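Local atomic coordinates of Pex protein (Anabaena sp. PCC 7120, PDB entry 2DQL), a protein that is associated with the cyanobacterial circadian clock and, being related to PadR-type transcriptional regulators, probably binds DNA through a winged-helix domain. Residues A[15-28]-A[52-66]. Numbering follows the deposited sequence.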
loop_
_atom_site.group_PDB
_atom_site.type_symbol
_atom_site.label_atom_id
_atom_site.label_comp_id
_atom_site.label_asym_id
_atom_site.label_seq_id
_atom_site.Cartn_x
_atom_site.Cartn_y
_atom_site.Cartn_z
ATOM N N PRO A 15 -1.917 -9.409 -3.637
ATOM C CA PRO A 15 -2.716 -8.457 -4.412
ATOM C C PRO A 15 -2.602 -7.044 -3.854
ATOM O O PRO A 15 -2.301 -6.858 -2.676
ATOM C CB PRO A 15 -4.129 -9.024 -4.298
ATOM C CG PRO A 15 -4.126 -9.661 -2.943
ATOM C CD PRO A 15 -2.777 -10.361 -2.916
ATOM N N THR A 16 -2.842 -6.054 -4.707
ATOM C CA THR A 16 -2.770 -4.657 -4.302
ATOM C C THR A 16 -4.132 -4.191 -3.801
ATOM O O THR A 16 -5.131 -4.336 -4.504
ATOM C CB THR A 16 -2.375 -3.741 -5.484
ATOM O OG1 THR A 16 -1.118 -4.160 -6.026
ATOM C CG2 THR A 16 -2.266 -2.294 -5.024
ATOM N N TYR A 17 -4.172 -3.649 -2.587
ATOM C CA TYR A 17 -5.422 -3.133 -2.033
ATOM C C TYR A 17 -5.545 -1.686 -2.480
ATOM O O TYR A 17 -4.632 -0.889 -2.282
ATOM C CB TYR A 17 -5.429 -3.202 -0.503
ATOM C CG TYR A 17 -5.904 -4.527 0.034
ATOM C CD1 TYR A 17 -5.104 -5.667 -0.056
ATOM C CD2 TYR A 17 -7.176 -4.656 0.588
ATOM C CE1 TYR A 17 -5.562 -6.903 0.394
ATOM C CE2 TYR A 17 -7.644 -5.885 1.038
ATOM C CZ TYR A 17 -6.833 -7.004 0.936
ATOM O OH TYR A 17 -7.306 -8.224 1.360
ATOM N N LEU A 18 -6.675 -1.344 -3.087
ATOM C CA LEU A 18 -6.881 0.011 -3.572
ATOM C C LEU A 18 -6.900 1.040 -2.450
ATOM O O LEU A 18 -7.382 0.765 -1.351
ATOM C CB LEU A 18 -8.209 0.105 -4.338
ATOM C CG LEU A 18 -8.468 -0.880 -5.482
ATOM C CD1 LEU A 18 -9.778 -0.502 -6.172
ATOM C CD2 LEU A 18 -7.313 -0.847 -6.484
ATOM N N CYS A 19 -6.365 2.224 -2.727
ATOM C CA CYS A 19 -6.398 3.303 -1.751
ATOM C C CYS A 19 -7.688 4.040 -2.099
ATOM O O CYS A 19 -8.298 3.755 -3.134
ATOM C CB CYS A 19 -5.190 4.231 -1.897
ATOM S SG CYS A 19 -5.031 5.045 -3.497
ATOM N N GLN A 20 -8.095 4.979 -1.255
ATOM C CA GLN A 20 -9.340 5.712 -1.470
ATOM C C GLN A 20 -9.484 6.390 -2.830
ATOM O O GLN A 20 -10.518 6.251 -3.490
ATOM C CB GLN A 20 -9.534 6.758 -0.366
ATOM C CG GLN A 20 -10.936 7.355 -0.332
ATOM C CD GLN A 20 -11.109 8.373 0.779
ATOM O OE1 GLN A 20 -10.710 8.133 1.920
ATOM N NE2 GLN A 20 -11.706 9.515 0.454
ATOM N N GLU A 21 -8.458 7.118 -3.255
ATOM C CA GLU A 21 -8.514 7.818 -4.530
ATOM C C GLU A 21 -8.808 6.888 -5.699
ATOM O O GLU A 21 -9.623 7.211 -6.567
ATOM C CB GLU A 21 -7.204 8.575 -4.776
ATOM C CG GLU A 21 -6.925 9.672 -3.753
ATOM C CD GLU A 21 -6.120 9.198 -2.548
ATOM O OE1 GLU A 21 -6.249 8.024 -2.137
ATOM O OE2 GLU A 21 -5.361 10.022 -1.998
ATOM N N VAL A 22 -8.152 5.733 -5.721
ATOM C CA VAL A 22 -8.350 4.768 -6.793
ATOM C C VAL A 22 -9.709 4.075 -6.658
ATOM O O VAL A 22 -10.412 3.882 -7.643
ATOM C CB VAL A 22 -7.231 3.704 -6.799
ATOM C CG1 VAL A 22 -7.491 2.677 -7.899
ATOM C CG2 VAL A 22 -5.875 4.384 -7.016
ATOM N N ALA A 23 -10.081 3.716 -5.434
ATOM C CA ALA A 23 -11.363 3.048 -5.202
ATOM C C ALA A 23 -12.537 3.915 -5.655
ATOM O O ALA A 23 -13.526 3.403 -6.181
ATOM C CB ALA A 23 -11.510 2.702 -3.728
ATOM N N ILE A 24 -12.430 5.223 -5.444
ATOM C CA ILE A 24 -13.493 6.138 -5.849
ATOM C C ILE A 24 -13.706 6.046 -7.362
ATOM O O ILE A 24 -14.841 5.970 -7.833
ATOM C CB ILE A 24 -13.144 7.591 -5.465
ATOM C CG1 ILE A 24 -13.234 7.764 -3.943
ATOM C CG2 ILE A 24 -14.065 8.569 -6.188
ATOM C CD1 ILE A 24 -12.680 9.105 -3.449
ATOM N N CYS A 25 -12.615 6.042 -8.120
ATOM C CA CYS A 25 -12.709 5.958 -9.574
ATOM C C CYS A 25 -13.229 4.591 -10.018
ATOM O O CYS A 25 -14.039 4.499 -10.942
ATOM C CB CYS A 25 -11.345 6.241 -10.205
ATOM S SG CYS A 25 -10.740 7.897 -9.837
ATOM N N TYR A 26 -12.768 3.534 -9.356
ATOM C CA TYR A 26 -13.221 2.183 -9.679
ATOM C C TYR A 26 -14.727 2.067 -9.427
ATOM O O TYR A 26 -15.473 1.543 -10.259
ATOM C CB TYR A 26 -12.483 1.146 -8.825
ATOM C CG TYR A 26 -13.206 -0.182 -8.742
ATOM C CD1 TYR A 26 -13.382 -0.978 -9.871
ATOM C CD2 TYR A 26 -13.785 -0.600 -7.543
ATOM C CE1 TYR A 26 -14.126 -2.157 -9.812
ATOM C CE2 TYR A 26 -14.530 -1.768 -7.472
ATOM C CZ TYR A 26 -14.700 -2.540 -8.608
ATOM O OH TYR A 26 -15.464 -3.678 -8.540
ATOM N N ILE A 27 -15.175 2.558 -8.279
ATOM C CA ILE A 27 -16.591 2.482 -7.958
ATOM C C ILE A 27 -17.440 3.210 -9.001
ATOM O O ILE A 27 -18.459 2.684 -9.442
ATOM C CB ILE A 27 -16.859 3.028 -6.537
ATOM C CG1 ILE A 27 -16.252 2.056 -5.521
ATOM C CG2 ILE A 27 -18.377 3.183 -6.289
ATOM C CD1 ILE A 27 -16.148 2.594 -4.112
ATOM N N LEU A 28 -17.022 4.406 -9.407
ATOM C CA LEU A 28 -17.784 5.144 -10.417
ATOM C C LEU A 28 -17.776 4.397 -11.745
ATOM O O LEU A 28 -18.770 4.399 -12.471
ATOM C CB LEU A 28 -17.226 6.553 -10.593
ATOM C CG LEU A 28 -17.530 7.484 -9.420
ATOM C CD1 LEU A 28 -16.797 8.802 -9.608
ATOM C CD2 LEU A 28 -19.033 7.711 -9.329
ATOM N N TYR A 52 -5.941 -7.473 -7.515
ATOM C CA TYR A 52 -6.395 -6.312 -6.760
ATOM C C TYR A 52 -7.466 -6.685 -5.747
ATOM O O TYR A 52 -8.169 -7.682 -5.906
ATOM C CB TYR A 52 -6.943 -5.244 -7.709
ATOM C CG TYR A 52 -5.872 -4.569 -8.525
ATOM C CD1 TYR A 52 -5.260 -3.399 -8.076
ATOM C CD2 TYR A 52 -5.437 -5.126 -9.725
ATOM C CE1 TYR A 52 -4.239 -2.801 -8.803
ATOM C CE2 TYR A 52 -4.415 -4.538 -10.458
ATOM C CZ TYR A 52 -3.822 -3.379 -9.993
ATOM O OH TYR A 52 -2.814 -2.799 -10.725
ATOM N N ARG A 53 -7.577 -5.876 -4.702
ATOM C CA ARG A 53 -8.564 -6.096 -3.658
ATOM C C ARG A 53 -9.098 -4.759 -3.169
ATOM O O ARG A 53 -8.448 -3.724 -3.306
ATOM C CB ARG A 53 -7.943 -6.844 -2.473
ATOM C CG ARG A 53 -7.485 -8.259 -2.782
ATOM C CD ARG A 53 -8.654 -9.214 -2.941
ATOM N NE ARG A 53 -8.204 -10.594 -3.123
ATOM C CZ ARG A 53 -7.635 -11.064 -4.230
ATOM N NH1 ARG A 53 -7.442 -10.274 -5.278
ATOM N NH2 ARG A 53 -7.249 -12.331 -4.285
ATOM N N LEU A 54 -10.295 -4.789 -2.597
ATOM C CA LEU A 54 -10.900 -3.585 -2.049
ATOM C C LEU A 54 -11.367 -3.938 -0.648
ATOM O O LEU A 54 -12.203 -4.827 -0.476
ATOM C CB LEU A 54 -12.094 -3.128 -2.896
ATOM C CG LEU A 54 -12.870 -1.930 -2.330
ATOM C CD1 LEU A 54 -11.951 -0.731 -2.129
ATOM C CD2 LEU A 54 -14.010 -1.575 -3.282
ATOM N N SER A 55 -10.815 -3.255 0.348
ATOM C CA SER A 55 -11.179 -3.511 1.733
ATOM C C SER A 55 -12.514 -2.864 2.048
ATOM O O SER A 55 -12.945 -1.921 1.383
ATOM C CB SER A 55 -10.122 -2.949 2.690
ATOM O OG SER A 55 -10.222 -1.540 2.794
ATOM N N ASP A 56 -13.161 -3.379 3.081
ATOM C CA ASP A 56 -14.437 -2.856 3.512
ATOM C C ASP A 56 -14.248 -1.406 3.967
ATOM O O ASP A 56 -15.091 -0.549 3.711
ATOM C CB ASP A 56 -14.961 -3.731 4.653
ATOM C CG ASP A 56 -16.359 -3.376 5.060
ATOM O OD1 ASP A 56 -16.527 -2.869 6.188
ATOM O OD2 ASP A 56 -17.286 -3.601 4.252
ATOM N N THR A 57 -13.120 -1.131 4.622
ATOM C CA THR A 57 -12.818 0.211 5.112
ATOM C C THR A 57 -12.630 1.226 3.981
ATOM O O THR A 57 -13.153 2.335 4.045
ATOM C CB THR A 57 -11.551 0.200 6.013
ATOM O OG1 THR A 57 -11.835 -0.531 7.213
ATOM C CG2 THR A 57 -11.129 1.618 6.384
ATOM N N VAL A 58 -11.887 0.859 2.943
ATOM C CA VAL A 58 -11.690 1.787 1.840
ATOM C C VAL A 58 -12.986 1.932 1.040
ATOM O O VAL A 58 -13.305 3.018 0.568
ATOM C CB VAL A 58 -10.542 1.331 0.914
ATOM C CG1 VAL A 58 -10.442 2.261 -0.297
ATOM C CG2 VAL A 58 -9.227 1.345 1.697
ATOM N N LEU A 59 -13.730 0.839 0.898
ATOM C CA LEU A 59 -15.005 0.885 0.179
ATOM C C LEU A 59 -15.900 1.963 0.774
ATOM O O LEU A 59 -16.402 2.834 0.061
ATOM C CB LEU A 59 -15.732 -0.465 0.266
ATOM C CG LEU A 59 -17.224 -0.452 -0.116
ATOM C CD1 LEU A 59 -17.375 -0.020 -1.574
ATOM C CD2 LEU A 59 -17.835 -1.833 0.105
ATOM N N TYR A 60 -16.074 1.938 2.087
ATOM C CA TYR A 60 -17.009 2.882 2.686
ATOM C C TYR A 60 -16.358 4.247 2.881
ATOM O O TYR A 60 -17.094 5.267 2.975
ATOM C CB TYR A 60 -17.786 2.210 3.819
ATOM C CG TYR A 60 -18.796 1.186 3.348
ATOM C CD1 TYR A 60 -20.021 1.580 2.825
ATOM C CD2 TYR A 60 -18.523 -0.172 3.425
ATOM C CE1 TYR A 60 -20.944 0.649 2.393
ATOM C CE2 TYR A 60 -19.442 -1.110 2.994
ATOM C CZ TYR A 60 -20.651 -0.695 2.480
ATOM O OH TYR A 60 -21.568 -1.626 2.051
ATOM N N SER A 61 -15.038 4.383 2.833
ATOM C CA SER A 61 -14.425 5.705 2.881
ATOM C C SER A 61 -14.758 6.342 1.530
ATOM O O SER A 61 -15.034 7.537 1.441
ATOM C CB SER A 61 -12.903 5.612 3.044
ATOM O OG SER A 61 -12.549 5.134 4.330
ATOM N N ALA A 62 -14.742 5.521 0.481
ATOM C CA ALA A 62 -15.046 5.980 -0.870
ATOM C C ALA A 62 -16.525 6.331 -1.004
ATOM O O ALA A 62 -16.874 7.347 -1.602
ATOM C CB ALA A 62 -14.675 4.908 -1.876
ATOM N N ILE A 63 -17.385 5.482 -0.451
ATOM C CA ILE A 63 -18.825 5.736 -0.508
ATOM C C ILE A 63 -19.139 7.037 0.224
ATOM O O ILE A 63 -19.955 7.835 -0.233
ATOM C CB ILE A 63 -19.631 4.577 0.121
ATOM C CG1 ILE A 63 -19.538 3.331 -0.762
ATOM C CG2 ILE A 63 -21.088 4.981 0.285
ATOM C CD1 ILE A 63 -20.174 3.483 -2.132
ATOM N N LYS A 64 -18.489 7.251 1.364
ATOM C CA LYS A 64 -18.703 8.476 2.119
ATOM C C LYS A 64 -18.352 9.674 1.242
ATOM O O LYS A 64 -19.119 10.629 1.142
ATOM C CB LYS A 64 -17.838 8.486 3.380
ATOM C CG LYS A 64 -17.917 9.781 4.160
ATOM C CD LYS A 64 -17.140 9.664 5.459
ATOM C CE LYS A 64 -17.456 10.796 6.416
ATOM N NZ LYS A 64 -17.447 12.134 5.799
ATOM N N PHE A 65 -17.188 9.619 0.603
ATOM C CA PHE A 65 -16.762 10.705 -0.268
ATOM C C PHE A 65 -17.806 10.965 -1.352
ATOM O O PHE A 65 -18.225 12.103 -1.564
ATOM C CB PHE A 65 -15.436 10.366 -0.950
ATOM C CG PHE A 65 -15.013 11.380 -1.969
ATOM C CD1 PHE A 65 -14.320 12.522 -1.586
ATOM C CD2 PHE A 65 -15.342 11.211 -3.313
ATOM C CE1 PHE A 65 -13.960 13.486 -2.528
ATOM C CE2 PHE A 65 -14.990 12.165 -4.261
ATOM C CZ PHE A 65 -14.296 13.308 -3.866
ATOM N N LEU A 66 -18.214 9.900 -2.036
ATOM C CA LEU A 66 -19.188 10.016 -3.113
ATOM C C LEU A 66 -20.531 10.571 -2.649
ATOM O O LEU A 66 -21.086 11.457 -3.294
ATOM C CB LEU A 66 -19.363 8.662 -3.810
ATOM C CG LEU A 66 -18.112 8.230 -4.598
ATOM C CD1 LEU A 66 -18.254 6.795 -5.087
ATOM C CD2 LEU A 66 -17.903 9.170 -5.774
HETATM O O HOH W 1 -8.553 -1.408 -0.092
#
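R53 and Y17 meet where two short parallel strands, 16-17 and 52-53, run side by side. Two backbone bonds join them: R53 N gives to T16 O, and L18 N gives to R53 O at 3.0 Å, the donor nearly in line with the C=O bond. Water 1 extends the link, donating to L18 O and accepting from S55 N.

On one face of this small sheet, R53 CB sits over the centre of the Y17 ring, 3.5 Å from its centroid, a CH-pi contact. The arginine chain then bends (chi2 -73°), which lays its guanidinium group against P15, with CG of the proline over one face. R53 NH1 donates to Y52 O at 2.8 Å, nearly in the guanidinium plane, and is also hydrogen-bonded to P50 O, which limits the group's rotation. An alanine at R53 would keep the CB against the tyrosine ring but would probably leave P15 without its flat partner and deprive the Y52 and P50 carbonyls of this donor. On the other face, the Y52 ring packs against T16 CB and L18 CD2.

Beyond the strands the contact is mainly apolar, with Q20 OE1 reaching S61 CB. Helices 20-28 and 56-66 cross at -70° with their axes 8.8 Å apart. A62 CB lies between I24 CG1 and I27 CD1, 3.5 Å from the latter, while A23 CB rests on V58 CG1 and L54 CD1. I24 CD1 lies over one face of the F65 ring, 3.8 Å from the centroid; with CG of F65 anti to its backbone N (chi1 174°), the ring reaches that methyl. L66 fills in against I24, I27 and L28.

S55 N-caps helix 56-66, its OG accepting from V58 N. Helix packing of this kind, beside the antiparallel hairpin 72-77/86-91, is consistent with the winged helix-turn-helix fold of PadR-like regulators, in which helix 56-68 would be the recognition helix.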